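Local coordinates for protein multisubunit Na+/H+ antiporter, A subunit (Anoxybacillus flavithermus, PDB 6Z16) that probably helps exchange sodium ions for protons across the cell membrane as the A subunit of a multisubunit Mrp antiporter, at residues A[337-348]-A[359-370]. Residues are numbered along the deposited sequence; the frame is centred on the assembly and turned at random.
Sequences LITSLLGIGGLS and FMVAVLAAIFHL
An antiparallel helix-helix contact, in which L341 packs on A362 and A366 and G345 on V363, joins two consecutive transmembrane helices, 323-347 and 360-391, as a hairpin in the antiporter module that Mrp shares with complex I. The short segments run at 154° to each other with their axes 7.4 Å apart, a close spacing consistent with the small residues A362, A366 and G345 at the interface. No hydrogen bond crosses; the join is apolar and buries 711 Å². At its middle, L341 CB rests on A366 CB at 3.7 Å, while the CD1 branch of L341 lies against A365 CB. The methyl of A362 fits between L341 O and I344 CG2. Near the turn, V363 CG2 packs against G345 CA at 3.6 Å. I344 CG2 meets the F359 ring at its edge, 3.7 Å from CD1, and S348 CB lies alongside F359 CB. At the far end, two side chains border the H369 ring: L337 CD2 sits over one face, and I338 CG1 reaches H369 CD2 in the ring plane at 3.7 Å. With CG1 anti to its own carbonyl carbon (chi1 -64°) and the chain extended beyond it, I338 carries CD1 on to L370 CA at 3.8 Å. An alanine in place of I338 would probably open a gap beside the H369 ring edge and leave L370 CD1 without this apolar neighbour. H369 ND1 is also weakly hydrogen-bonded to S431 of helix 428-440, which packs F435 on L341 and A438 on A362. Helix 296-316 touches L337 and L347, whereas helix 514-528 lies against I367 and F368, setting the hairpin within the bundle.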
ATOM      1  N   LEU A 337    -100.865 -18.848 -53.903  1.00 39.39           N
ATOM      2  CA  LEU A 337    -102.282 -18.514 -53.790  1.00 36.19           C
ATOM      3  C   LEU A 337    -102.600 -17.909 -52.424  1.00 44.02           C
ATOM      4  O   LEU A 337    -103.280 -16.873 -52.328  1.00 47.63           O
ATOM      5  CB  LEU A 337    -103.113 -19.774 -54.038  1.00 34.00           C
ATOM      6  CG  LEU A 337    -104.609 -19.723 -54.335  1.00 40.38           C
ATOM      7  CD1 LEU A 337    -104.946 -20.909 -55.203  1.00 46.79           C
ATOM      8  CD2 LEU A 337    -105.452 -19.756 -53.080  1.00 39.33           C
ATOM      9  N   ILE A 338    -102.092 -18.542 -51.358  1.00 41.48           N
ATOM     10  CA  ILE A 338    -102.341 -18.074 -49.992  1.00 41.95           C
ATOM     11  C   ILE A 338    -101.749 -16.686 -49.775  1.00 45.18           C
ATOM     12  O   ILE A 338    -102.397 -15.804 -49.194  1.00 39.16           O
ATOM     13  CB  ILE A 338    -101.793 -19.088 -48.968  1.00 36.90           C
ATOM     14  CG1 ILE A 338    -102.526 -20.421 -49.076  1.00 37.85           C
ATOM     15  CG2 ILE A 338    -101.943 -18.572 -47.555  1.00 26.32           C
ATOM     16  CD1 ILE A 338    -101.824 -21.556 -48.375  1.00 34.44           C
ATOM     17  N   THR A 339    -100.538 -16.443 -50.283  1.00 51.39           N
ATOM     18  CA  THR A 339     -99.951 -15.129 -50.035  1.00 52.56           C
ATOM     19  C   THR A 339    -100.565 -14.033 -50.910  1.00 36.88           C
ATOM     20  O   THR A 339    -100.654 -12.889 -50.460  1.00 29.25           O
ATOM     21  CB  THR A 339     -98.425 -15.175 -50.171  1.00 55.72           C
ATOM     22  OG1 THR A 339     -97.877 -13.895 -49.845  1.00 59.12           O
ATOM     23  CG2 THR A 339     -97.993 -15.550 -51.540  1.00 58.62           C
ATOM     24  N   SER A 340    -101.058 -14.353 -52.115  1.00 37.40           N
ATOM     25  CA  SER A 340    -101.790 -13.349 -52.887  1.00 38.09           C
ATOM     26  C   SER A 340    -103.095 -12.959 -52.200  1.00 40.13           C
ATOM     27  O   SER A 340    -103.471 -11.772 -52.174  1.00 43.05           O
ATOM     28  CB  SER A 340    -102.061 -13.871 -54.294  1.00 28.31           C
ATOM     29  OG  SER A 340    -102.947 -14.968 -54.254  1.00 30.24           O
ATOM     30  N   LEU A 341    -103.784 -13.940 -51.606  1.00 41.31           N
ATOM     31  CA  LEU A 341    -104.959 -13.613 -50.800  1.00 42.13           C
ATOM     32  C   LEU A 341    -104.597 -12.800 -49.564  1.00 41.50           C
ATOM     33  O   LEU A 341    -105.375 -11.934 -49.148  1.00 39.43           O
ATOM     34  CB  LEU A 341    -105.695 -14.884 -50.403  1.00 46.81           C
ATOM     35  CG  LEU A 341    -106.447 -15.551 -51.543  1.00 51.64           C
ATOM     36  CD1 LEU A 341    -106.956 -16.903 -51.111  1.00 63.93           C
ATOM     37  CD2 LEU A 341    -107.595 -14.659 -51.964  1.00 37.81           C
ATOM     38  N   LEU A 342    -103.418 -13.044 -48.983  1.00 44.01           N
ATOM     39  CA  LEU A 342    -102.949 -12.204 -47.880  1.00 54.17           C
ATOM     40  C   LEU A 342    -102.681 -10.766 -48.323  1.00 61.95           C
ATOM     41  O   LEU A 342    -102.901  -9.829 -47.548  1.00 53.02           O
ATOM     42  CB  LEU A 342    -101.690 -12.807 -47.256  1.00 44.64           C
ATOM     43  CG  LEU A 342    -101.848 -14.060 -46.404  1.00 50.02           C
ATOM     44  CD1 LEU A 342    -100.492 -14.606 -46.019  1.00 60.19           C
ATOM     45  CD2 LEU A 342    -102.661 -13.726 -45.169  1.00 42.23           C
ATOM     46  N   GLY A 343    -102.227 -10.575 -49.562  1.00 60.15           N
ATOM     47  CA  GLY A 343    -102.048  -9.222 -50.075  1.00 46.73           C
ATOM     48  C   GLY A 343    -103.360  -8.475 -50.258  1.00 50.51           C
ATOM     49  O   GLY A 343    -103.462  -7.287 -49.925  1.00 49.60           O
ATOM     50  N   ILE A 344    -104.383  -9.160 -50.778  1.00 50.11           N
ATOM     51  CA  ILE A 344    -105.699  -8.523 -50.898  1.00 44.57           C
ATOM     52  C   ILE A 344    -106.292  -8.239 -49.512  1.00 47.36           C
ATOM     53  O   ILE A 344    -106.924  -7.194 -49.271  1.00 51.71           O
ATOM     54  CB  ILE A 344    -106.629  -9.400 -51.753  1.00 56.50           C
ATOM     55  CG1 ILE A 344    -105.959  -9.745 -53.081  1.00 60.66           C
ATOM     56  CG2 ILE A 344    -107.946  -8.691 -52.013  1.00 72.53           C
ATOM     57  CD1 ILE A 344    -105.609  -8.555 -53.930  1.00 55.42           C
ATOM     58  N   GLY A 345    -106.052  -9.138 -48.561  1.00 43.01           N
ATOM     59  CA  GLY A 345    -106.432  -8.848 -47.196  1.00 53.84           C
ATOM     60  C   GLY A 345    -105.652  -7.718 -46.563  1.00 72.67           C
ATOM     61  O   GLY A 345    -106.119  -7.123 -45.589  1.00 82.48           O
ATOM     62  N   GLY A 346    -104.457  -7.431 -47.072  1.00 66.71           N
ATOM     63  CA  GLY A 346    -103.786  -6.206 -46.684  1.00 66.71           C
ATOM     64  C   GLY A 346    -104.454  -4.981 -47.275  1.00 68.12           C
ATOM     65  O   GLY A 346    -104.501  -3.923 -46.638  1.00 54.97           O
ATOM     66  N   LEU A 347    -104.974  -5.105 -48.506  1.00 79.57           N
ATOM     67  CA  LEU A 347    -105.761  -4.019 -49.109  1.00 76.12           C
ATOM     68  C   LEU A 347    -107.021  -3.699 -48.322  1.00 61.27           C
ATOM     69  O   LEU A 347    -107.569  -2.603 -48.476  1.00 56.62           O
ATOM     70  CB  LEU A 347    -106.177  -4.339 -50.546  1.00 58.87           C
ATOM     71  CG  LEU A 347    -105.194  -4.251 -51.700  1.00 63.71           C
ATOM     72  CD1 LEU A 347    -105.835  -4.833 -52.933  1.00 51.65           C
ATOM     73  CD2 LEU A 347    -104.850  -2.800 -51.923  1.00 67.49           C
ATOM     74  N   SER A 348    -107.503  -4.644 -47.514  1.00 66.53           N
ATOM     75  CA  SER A 348    -108.629  -4.375 -46.611  1.00 70.81           C
ATOM     76  C   SER A 348    -108.417  -3.212 -45.636  1.00 70.14           C
ATOM     77  O   SER A 348    -109.404  -2.651 -45.154  1.00 65.52           O
ATOM     78  CB  SER A 348    -108.965  -5.614 -45.788  1.00 75.61           C
ATOM     79  OG  SER A 348    -109.970  -5.314 -44.841  1.00 81.67           O
ATOM     80  N   PHE A 359    -113.063  -6.931 -48.803  1.00 90.32           N
ATOM     81  CA  PHE A 359    -111.706  -7.461 -48.871  1.00 77.05           C
ATOM     82  C   PHE A 359    -111.371  -8.367 -47.695  1.00 71.84           C
ATOM     83  O   PHE A 359    -110.496  -9.233 -47.835  1.00 72.62           O
ATOM     84  CB  PHE A 359    -110.690  -6.327 -48.925  1.00 71.11           C
ATOM     85  CG  PHE A 359    -110.793  -5.461 -50.139  1.00 76.00           C
ATOM     86  CD1 PHE A 359    -110.321  -5.902 -51.363  1.00 78.74           C
ATOM     87  CD2 PHE A 359    -111.316  -4.182 -50.045  1.00 72.09           C
ATOM     88  CE1 PHE A 359    -110.401  -5.097 -52.477  1.00 73.43           C
ATOM     89  CE2 PHE A 359    -111.397  -3.371 -51.152  1.00 65.73           C
ATOM     90  CZ  PHE A 359    -110.941  -3.830 -52.369  1.00 72.65           C
ATOM     91  N   MET A 360    -112.079  -8.205 -46.566  1.00 65.56           N
ATOM     92  CA  MET A 360    -111.941  -9.091 -45.412  1.00 67.19           C
ATOM     93  C   MET A 360    -112.199 -10.546 -45.758  1.00 57.84           C
ATOM     94  O   MET A 360    -111.580 -11.437 -45.157  1.00 54.39           O
ATOM     95  CB  MET A 360    -112.900  -8.676 -44.296  1.00 61.44           C
ATOM     96  CG  MET A 360    -112.517  -7.410 -43.576  1.00 83.82           C
ATOM     97  SD  MET A 360    -113.586  -7.078 -42.170  1.00121.34           S
ATOM     98  CE  MET A 360    -112.830  -5.591 -41.512  1.00108.41           C
ATOM     99  N   VAL A 361    -113.085 -10.796 -46.737  1.00 57.19           N
ATOM    100  CA  VAL A 361    -113.370 -12.149 -47.213  1.00 68.56           C
ATOM    101  C   VAL A 361    -112.094 -12.840 -47.670  1.00 61.42           C
ATOM    102  O   VAL A 361    -111.863 -14.016 -47.344  1.00 71.07           O
ATOM    103  CB  VAL A 361    -114.422 -12.096 -48.337  1.00 79.24           C
ATOM    104  CG1 VAL A 361    -114.618 -13.459 -48.970  1.00 77.83           C
ATOM    105  CG2 VAL A 361    -115.733 -11.569 -47.793  1.00 89.75           C
ATOM    106  N   ALA A 362    -111.207 -12.078 -48.330  1.00 56.76           N
ATOM    107  CA  ALA A 362    -109.925 -12.592 -48.803  1.00 56.57           C
ATOM    108  C   ALA A 362    -109.098 -13.178 -47.670  1.00 62.54           C
ATOM    109  O   ALA A 362    -108.556 -14.285 -47.813  1.00 63.46           O
ATOM    110  CB  ALA A 362    -109.147 -11.480 -49.499  1.00 61.02           C
ATOM    111  N   VAL A 363    -109.094 -12.497 -46.508  1.00 65.38           N
ATOM    112  CA  VAL A 363    -108.353 -12.965 -45.336  1.00 65.79           C
ATOM    113  C   VAL A 363    -108.838 -14.341 -44.935  1.00 66.19           C
ATOM    114  O   VAL A 363    -108.046 -15.293 -44.843  1.00 62.71           O
ATOM    115  CB  VAL A 363    -108.512 -11.984 -44.165  1.00 63.53           C
ATOM    116  CG1 VAL A 363    -107.687 -12.444 -42.984  1.00108.87           C
ATOM    117  CG2 VAL A 363    -108.147 -10.609 -44.574  1.00 56.87           C
ATOM    118  N   LEU A 364    -110.168 -14.481 -44.838  1.00 65.56           N
ATOM    119  CA  LEU A 364    -110.782 -15.741 -44.449  1.00 57.84           C
ATOM    120  C   LEU A 364    -110.436 -16.828 -45.447  1.00 39.99           C
ATOM    121  O   LEU A 364    -109.984 -17.911 -45.043  1.00 44.18           O
ATOM    122  CB  LEU A 364    -112.292 -15.553 -44.332  1.00 66.99           C
ATOM    123  CG  LEU A 364    -113.157 -16.707 -43.841  1.00 72.01           C
ATOM    124  CD1 LEU A 364    -112.740 -17.136 -42.454  1.00 78.05           C
ATOM    125  CD2 LEU A 364    -114.593 -16.251 -43.836  1.00 60.12           C
ATOM    126  N   ALA A 365    -110.470 -16.473 -46.742  1.00 36.98           N
ATOM    127  CA  ALA A 365    -110.150 -17.410 -47.812  1.00 37.55           C
ATOM    128  C   ALA A 365    -108.744 -17.940 -47.647  1.00 56.98           C
ATOM    129  O   ALA A 365    -108.544 -19.164 -47.585  1.00 58.34           O
ATOM    130  CB  ALA A 365    -110.303 -16.729 -49.169  1.00 36.51           C
ATOM    131  N   ALA A 366    -107.801 -17.017 -47.383  1.00 54.44           N
ATOM    132  CA  ALA A 366    -106.399 -17.367 -47.194  1.00 49.68           C
ATOM    133  C   ALA A 366    -106.250 -18.348 -46.054  1.00 44.61           C
ATOM    134  O   ALA A 366    -105.787 -19.479 -46.262  1.00 41.29           O
ATOM    135  CB  ALA A 366    -105.578 -16.111 -46.917  1.00 62.59           C
ATOM    136  N   ILE A 367    -106.848 -17.999 -44.906  1.00 43.46           N
ATOM    137  CA  ILE A 367    -106.674 -18.787 -43.698  1.00 42.60           C
ATOM    138  C   ILE A 367    -107.318 -20.143 -43.879  1.00 35.23           C
ATOM    139  O   ILE A 367    -106.700 -21.173 -43.563  1.00 31.06           O
ATOM    140  CB  ILE A 367    -107.232 -18.026 -42.484  1.00 42.62           C
ATOM    141  CG1 ILE A 367    -106.396 -16.771 -42.247  1.00 50.04           C
ATOM    142  CG2 ILE A 367    -107.208 -18.879 -41.251  1.00 40.45           C
ATOM    143  CD1 ILE A 367    -106.961 -15.853 -41.220  1.00 65.37           C
ATOM    144  N   PHE A 368    -108.464 -20.164 -44.579  1.00 47.07           N
ATOM    145  CA  PHE A 368    -109.170 -21.413 -44.824  1.00 50.82           C
ATOM    146  C   PHE A 368    -108.306 -22.334 -45.653  1.00 47.89           C
ATOM    147  O   PHE A 368    -107.937 -23.424 -45.192  1.00 48.64           O
ATOM    148  CB  PHE A 368    -110.501 -21.140 -45.520  1.00 62.98           C
ATOM    149  CG  PHE A 368    -111.297 -22.376 -45.805  1.00 80.04           C
ATOM    150  CD1 PHE A 368    -111.972 -23.026 -44.790  1.00 83.36           C
ATOM    151  CD2 PHE A 368    -111.370 -22.888 -47.089  1.00 88.33           C
ATOM    152  CE1 PHE A 368    -112.703 -24.164 -45.041  1.00 89.09           C
ATOM    153  CE2 PHE A 368    -112.099 -24.029 -47.348  1.00 95.32           C
ATOM    154  CZ  PHE A 368    -112.768 -24.666 -46.320  1.00 97.61           C
ATOM    155  N   HIS A 369    -107.794 -21.807 -46.774  1.00 49.47           N
ATOM    156  CA  HIS A 369    -107.012 -22.641 -47.669  1.00 49.22           C
ATOM    157  C   HIS A 369    -105.691 -22.999 -47.029  1.00 55.08           C
ATOM    158  O   HIS A 369    -105.201 -24.117 -47.241  1.00 55.94           O
ATOM    159  CB  HIS A 369    -106.796 -21.952 -49.011  1.00 63.88           C
ATOM    160  CG  HIS A 369    -106.156 -22.836 -50.034  1.00 86.90           C
ATOM    161  ND1 HIS A 369    -106.836 -23.853 -50.667  1.00 85.03           N
ATOM    162  CD2 HIS A 369    -104.895 -22.870 -50.521  1.00 91.59           C
ATOM    163  CE1 HIS A 369    -106.025 -24.469 -51.505  1.00 89.15           C
ATOM    164  NE2 HIS A 369    -104.841 -23.891 -51.438  1.00 91.53           N
ATOM    165  N   LEU A 370    -105.200 -22.112 -46.145  1.00 55.44           N
ATOM    166  CA  LEU A 370    -103.999 -22.374 -45.361  1.00 49.23           C
ATOM    167  C   LEU A 370    -104.149 -23.666 -44.587  1.00 48.21           C
ATOM    168  O   LEU A 370    -103.458 -24.658 -44.877  1.00 39.38           O
ATOM    169  CB  LEU A 370    -103.749 -21.209 -44.410  1.00 53.33           C
ATOM    170  CG  LEU A 370    -102.539 -21.292 -43.500  1.00 59.32           C
ATOM    171  CD1 LEU A 370    -101.289 -21.296 -44.333  1.00 65.81           C
ATOM    172  CD2 LEU A 370    -102.572 -20.108 -42.575  1.00 65.64           C
TER